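Local structure of CRISPR-associated protein, Cse1 family (Acidimicrobium ferrooxidans, 4H3T) at residues L57-A62 with P235-D240; L63-L68 with D252-L257. The protein probably serves as the Cse1 (large) subunit of a type I-E CRISPR Cascade complex, a subunit that in relatives helps recognise target DNA. The protein carries 1 engineered substitution. All coordinates share one frame; numbering follows the deposited sequence.

Contact 1: residues L57-A62 with P235-D240; sequences LRLVLA and PAWERD
Leu-59 and Trp-237 make the tight part of this contact. Leu-59 CD1 lies 3.3 Å from Trp-237 CZ3 and 3.6 Å from Trp-237 CH2, so one methyl meets the six-membered end of the indole in an oblique approach. Two torsions bring the groups together: chi1 of 167° sets Leu-59 CG opposite the backbone N, and from there CD1 reaches the indole, while Trp-237 CG sits between its own backbone N and carbonyl carbon (chi1 59°) and sends the ring toward that helix. The second point of contact is looser, with Ala-62 CB 4.5 Å from Trp-237 CH2. Ala-62 CB and Leu-59 CD1 fall on opposite sides of the ring plane, and the indole rim therefore enters between two residues one helical turn apart. On the Ala-62 side, Pro-235 CG lies over the outer part of the indole face, 3.2 Å from its plane. Backbone bonds from Glu-238 N to Pro-235 O (3.0 Å) and from Arg-239 N to Ala-236 O (3.1 Å) fold the chain around Trp-237. In contrast to the three buried residues that touch, Ala-236, Glu-238 and Arg-239 are partly exposed and Asp-240 is exposed; no hydrogen bond crosses the contact. The indole N-H is nevertheless satisfied, since Trp-237 NE1 bonds to Tyr-94 OH of helix 88-98, and Phe-102 meets the same ring. Helix 52-68 thus packs Leu-59 and Ala-62 against the loop that precedes strand 248-249, while its Leu-57, Val-60 and Leu-61 contact Leu-214 of helix 210-217.

Contact 2: residues L63-L68 with D252-L257; sequences LAYRIL and DGVCDL
Tyr-65 and Cys-255 mark the closest backbone approach, their CA atoms 7.3 Å apart where helix 52-68 passes the short helix 254-257. Side chains fill that interval. Cys-255 SG is 3.6 Å from Tyr-65 CB and 4.1 Å from Arg-66 CD, so the sulfur rests against the root of the tyrosine and the aliphatic part of the arginine. With SG anti to the carbonyl carbon (chi1 -62°), the thiol is directed at helix 52-68. Its distance to the Tyr-65 ring centroid is 5.2 Å, at 56° from the ring normal: an oblique sulfur-aromatic contact. Farther along the same ring, Val-254 CG2 approaches to 3.5 Å from Tyr-65 CE2 and to 3.9 Å from Tyr-65 CD2, also obliquely, and the valine and tyrosine side chains run roughly perpendicular to each other. Polar ends find their partners elsewhere. Tyr-65 OH bonds to Val-219 O, and Arg-66, bent at chi2 and chi3, lays its methylenes by the sulfur while its guanidinium pairs with Glu-238. Gly-253 is the N-cap of the short helix, whose start is gripped by Asp-233, bound to the backbone N of both Cys-255 and Asp-256. A further bond bridges the N-cap: Asp-252 N reaches the anti lone pair of Asp-256 OD2 at 2.8 Å, nearly straight at 167°. Chemically, then, the interface itself is apolar and sulfur-aromatic, without a hydrogen bond across it; its cohesion is probably van der Waals, closest at the tyrosine ring and CB, and the outside bonds of Tyr-65 OH and the Arg-66 guanidinium probably help hold the meeting groups in place.

Overall arrangement
Contacts 1 and 2 use successive turns of helix 52-68, and their centres are 6 Å apart, on the same side of the chain's centre. Along the sequence the order is 57-62, 63-68, 235-240, 252-257, so the segments alternate and both contacts join the early helix to the region flanking strand 248-249. They also touch each other: Arg-239 NH1 of contact 1 forms a salt bridge with Asp-252 OD2 of contact 2 at 2.7 Å, and Pro-235 CD packs 3.6 Å from Arg-66 CG. Together they join sequence-distant parts of the chain, with apolar groups buried against helix 52-68 and ion pairs linking the two contacts through more exposed residues.

Contact 1: residues L57-A62 with P235-D240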
# COMPACT_ATOMS: atom_id res chain seq x y z
N LEU A 57 -6.45 7.46 -5.37
CA LEU A 57 -7.67 6.76 -4.92
C LEU A 57 -8.29 7.52 -3.76
O LEU A 57 -9.48 7.78 -3.79
CB LEU A 57 -7.40 5.32 -4.53
CG LEU A 57 -8.59 4.53 -3.88
CD1 LEU A 57 -9.76 4.42 -4.84
CD2 LEU A 57 -8.17 3.19 -3.45
N ARG A 58 -7.47 7.91 -2.76
CA ARG A 58 -7.97 8.67 -1.62
C ARG A 58 -8.49 10.04 -2.01
O ARG A 58 -9.52 10.45 -1.51
CB ARG A 58 -6.93 8.75 -0.53
CG ARG A 58 -6.77 7.40 0.10
CD ARG A 58 -5.54 7.21 0.88
NE ARG A 58 -5.45 8.03 2.08
CZ ARG A 58 -5.63 7.64 3.33
NH1 ARG A 58 -6.11 6.43 3.60
NH2 ARG A 58 -5.37 8.46 4.34
N LEU A 59 -7.87 10.69 -2.98
CA LEU A 59 -8.40 11.97 -3.48
C LEU A 59 -9.80 11.80 -4.05
O LEU A 59 -10.72 12.59 -3.81
CB LEU A 59 -7.47 12.52 -4.58
CG LEU A 59 -8.07 13.71 -5.43
CD1 LEU A 59 -8.18 14.88 -4.58
CD2 LEU A 59 -7.14 14.07 -6.60
N VAL A 60 -9.94 10.80 -4.90
CA VAL A 60 -11.20 10.49 -5.57
C VAL A 60 -12.27 10.03 -4.54
O VAL A 60 -13.43 10.43 -4.67
CB VAL A 60 -11.02 9.49 -6.76
CG1 VAL A 60 -12.35 9.08 -7.36
CG2 VAL A 60 -10.20 10.17 -7.85
N LEU A 61 -11.90 9.34 -3.50
CA LEU A 61 -12.88 8.95 -2.46
C LEU A 61 -13.38 10.17 -1.66
O LEU A 61 -14.54 10.24 -1.34
CB LEU A 61 -12.24 7.97 -1.50
CG LEU A 61 -12.05 6.54 -2.03
CD1 LEU A 61 -11.09 5.75 -1.10
CD2 LEU A 61 -13.39 5.81 -2.20
N ALA A 62 -12.48 11.13 -1.32
CA ALA A 62 -12.92 12.34 -0.64
C ALA A 62 -13.93 13.06 -1.51
O ALA A 62 -14.93 13.60 -1.01
CB ALA A 62 -11.73 13.24 -0.36
N PRO A 235 -13.09 18.44 2.32
CA PRO A 235 -11.72 18.31 1.80
C PRO A 235 -11.01 19.67 1.70
O PRO A 235 -11.64 20.72 1.82
CB PRO A 235 -11.95 17.69 0.43
CG PRO A 235 -13.26 18.19 0.02
CD PRO A 235 -14.08 18.26 1.23
N ALA A 236 -9.72 19.61 1.42
CA ALA A 236 -8.84 20.76 1.40
C ALA A 236 -9.32 21.90 0.47
O ALA A 236 -9.19 23.07 0.84
CB ALA A 236 -7.42 20.35 1.03
N TRP A 237 -9.85 21.55 -0.70
CA TRP A 237 -10.32 22.54 -1.69
C TRP A 237 -11.64 23.19 -1.29
O TRP A 237 -11.98 24.16 -1.92
CB TRP A 237 -10.45 21.95 -3.11
CG TRP A 237 -11.38 20.82 -3.21
CD1 TRP A 237 -12.76 20.85 -3.20
CD2 TRP A 237 -11.02 19.44 -3.15
NE1 TRP A 237 -13.25 19.59 -3.28
CE2 TRP A 237 -12.20 18.69 -3.19
CE3 TRP A 237 -9.79 18.76 -3.13
CZ2 TRP A 237 -12.20 17.31 -3.16
CZ3 TRP A 237 -9.80 17.39 -3.09
CH2 TRP A 237 -11.00 16.68 -3.17
N GLU A 238 -12.34 22.73 -0.24
CA GLU A 238 -13.51 23.42 0.30
C GLU A 238 -13.10 24.26 1.45
O GLU A 238 -13.86 25.07 1.89
CB GLU A 238 -14.62 22.44 0.74
CG GLU A 238 -15.23 21.70 -0.43
CD GLU A 238 -16.48 20.95 -0.06
OE1 GLU A 238 -17.22 21.40 0.83
OE2 GLU A 238 -16.71 19.88 -0.67
N ARG A 239 -11.90 24.07 1.98
CA ARG A 239 -11.44 24.88 3.12
C ARG A 239 -10.75 26.15 2.60
O ARG A 239 -10.44 26.28 1.41
CB ARG A 239 -10.49 24.00 3.98
CG ARG A 239 -11.21 22.76 4.52
CD ARG A 239 -10.26 21.60 4.92
NE ARG A 239 -10.06 21.62 6.36
CZ ARG A 239 -10.78 20.96 7.25
NH1 ARG A 239 -10.54 21.10 8.54
NH2 ARG A 239 -11.73 20.11 6.86
N ASP A 240 -10.55 27.09 3.47
CA ASP A 240 -9.78 28.27 3.12
C ASP A 240 -8.38 27.85 2.64
O ASP A 240 -7.78 26.93 3.23
CB ASP A 240 -9.58 29.18 4.33
CG ASP A 240 -10.83 29.86 4.83
OD1 ASP A 240 -11.81 29.96 4.05
OD2 ASP A 240 -10.85 30.24 6.01

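Contact 2: residues L63-L68 with D252-L257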
# COMPACT_ATOMS: atom_id res chain seq x y z
N LEU A 63 -13.67 13.12 -2.82
CA LEU A 63 -14.60 13.78 -3.78
C LEU A 63 -15.95 13.01 -3.84
O LEU A 63 -17.01 13.64 -3.83
CB LEU A 63 -13.85 13.69 -5.08
CG LEU A 63 -14.02 14.63 -6.24
CD1 LEU A 63 -14.67 16.02 -5.87
CD2 LEU A 63 -12.65 14.79 -6.88
N ALA A 64 -15.91 11.65 -3.82
CA ALA A 64 -17.14 10.84 -3.82
C ALA A 64 -18.04 11.13 -2.63
O ALA A 64 -19.23 11.36 -2.83
CB ALA A 64 -16.81 9.36 -3.87
N TYR A 65 -17.47 11.18 -1.39
CA TYR A 65 -18.29 11.50 -0.20
C TYR A 65 -18.99 12.86 -0.32
O TYR A 65 -20.15 13.03 0.14
CB TYR A 65 -17.43 11.49 1.07
CG TYR A 65 -17.13 10.12 1.61
CD1 TYR A 65 -18.14 9.36 2.21
CD2 TYR A 65 -15.82 9.66 1.69
CE1 TYR A 65 -17.84 8.15 2.84
CE2 TYR A 65 -15.52 8.47 2.32
CZ TYR A 65 -16.53 7.70 2.90
OH TYR A 65 -16.18 6.49 3.47
N ARG A 66 -18.31 13.83 -0.96
CA ARG A 66 -18.87 15.18 -1.12
C ARG A 66 -19.88 15.22 -2.24
O ARG A 66 -20.91 15.90 -2.09
CB ARG A 66 -17.77 16.24 -1.35
CG ARG A 66 -16.74 16.41 -0.22
CD ARG A 66 -17.44 16.75 1.10
NE ARG A 66 -18.03 18.09 1.02
CZ ARG A 66 -18.96 18.58 1.84
NH1 ARG A 66 -19.49 17.82 2.80
NH2 ARG A 66 -19.36 19.83 1.71
N ILE A 67 -19.60 14.53 -3.38
CA ILE A 67 -20.58 14.53 -4.48
C ILE A 67 -21.84 13.77 -4.04
O ILE A 67 -22.94 14.20 -4.32
CB ILE A 67 -19.97 13.89 -5.77
CG1 ILE A 67 -18.93 14.81 -6.43
CG2 ILE A 67 -21.08 13.54 -6.76
CD1 ILE A 67 -17.97 14.08 -7.39
N LEU A 68 -21.67 12.59 -3.44
CA LEU A 68 -22.83 11.78 -3.07
C LEU A 68 -23.50 12.24 -1.77
O LEU A 68 -24.60 11.76 -1.43
CB LEU A 68 -22.32 10.32 -2.94
CG LEU A 68 -21.70 9.73 -4.24
CD1 LEU A 68 -21.04 8.39 -3.97
CD2 LEU A 68 -22.73 9.54 -5.34
N ASP A 252 -10.61 16.10 10.72
CA ASP A 252 -12.03 16.14 11.06
C ASP A 252 -12.76 14.87 10.63
O ASP A 252 -13.84 14.58 11.11
CB ASP A 252 -12.69 17.34 10.40
CG ASP A 252 -12.14 18.68 10.87
OD1 ASP A 252 -11.53 18.72 11.99
OD2 ASP A 252 -12.27 19.67 10.11
N GLY A 253 -12.20 14.21 9.65
CA GLY A 253 -12.76 13.00 9.07
C GLY A 253 -11.97 12.60 7.84
O GLY A 253 -10.88 13.16 7.54
N VAL A 254 -12.54 11.67 7.08
CA VAL A 254 -11.84 11.12 5.91
C VAL A 254 -11.65 12.09 4.78
O VAL A 254 -10.62 12.00 4.12
CB VAL A 254 -12.46 9.83 5.35
CG1 VAL A 254 -12.14 8.65 6.25
CG2 VAL A 254 -13.96 9.97 5.10
N CYS A 255 -12.61 12.98 4.50
CA CYS A 255 -12.43 13.95 3.40
C CYS A 255 -11.26 14.86 3.68
O CYS A 255 -10.55 15.20 2.74
CB CYS A 255 -13.66 14.77 3.11
SG CYS A 255 -15.09 13.79 2.58
N ASP A 256 -11.11 15.29 4.95
CA ASP A 256 -10.00 16.14 5.41
C ASP A 256 -8.67 15.31 5.29
O ASP A 256 -7.74 15.72 4.60
CB ASP A 256 -10.32 16.58 6.85
CG ASP A 256 -9.37 17.54 7.49
OD1 ASP A 256 -8.62 18.23 6.74
OD2 ASP A 256 -9.35 17.60 8.75
N LEU A 257 -8.65 14.10 5.84
CA LEU A 257 -7.45 13.29 5.86
C LEU A 257 -7.00 12.85 4.49
O LEU A 257 -5.82 12.95 4.17
CB LEU A 257 -7.61 12.07 6.73
CG LEU A 257 -6.38 11.13 6.89
CD1 LEU A 257 -5.12 11.90 7.37
CD2 LEU A 257 -6.76 10.00 7.83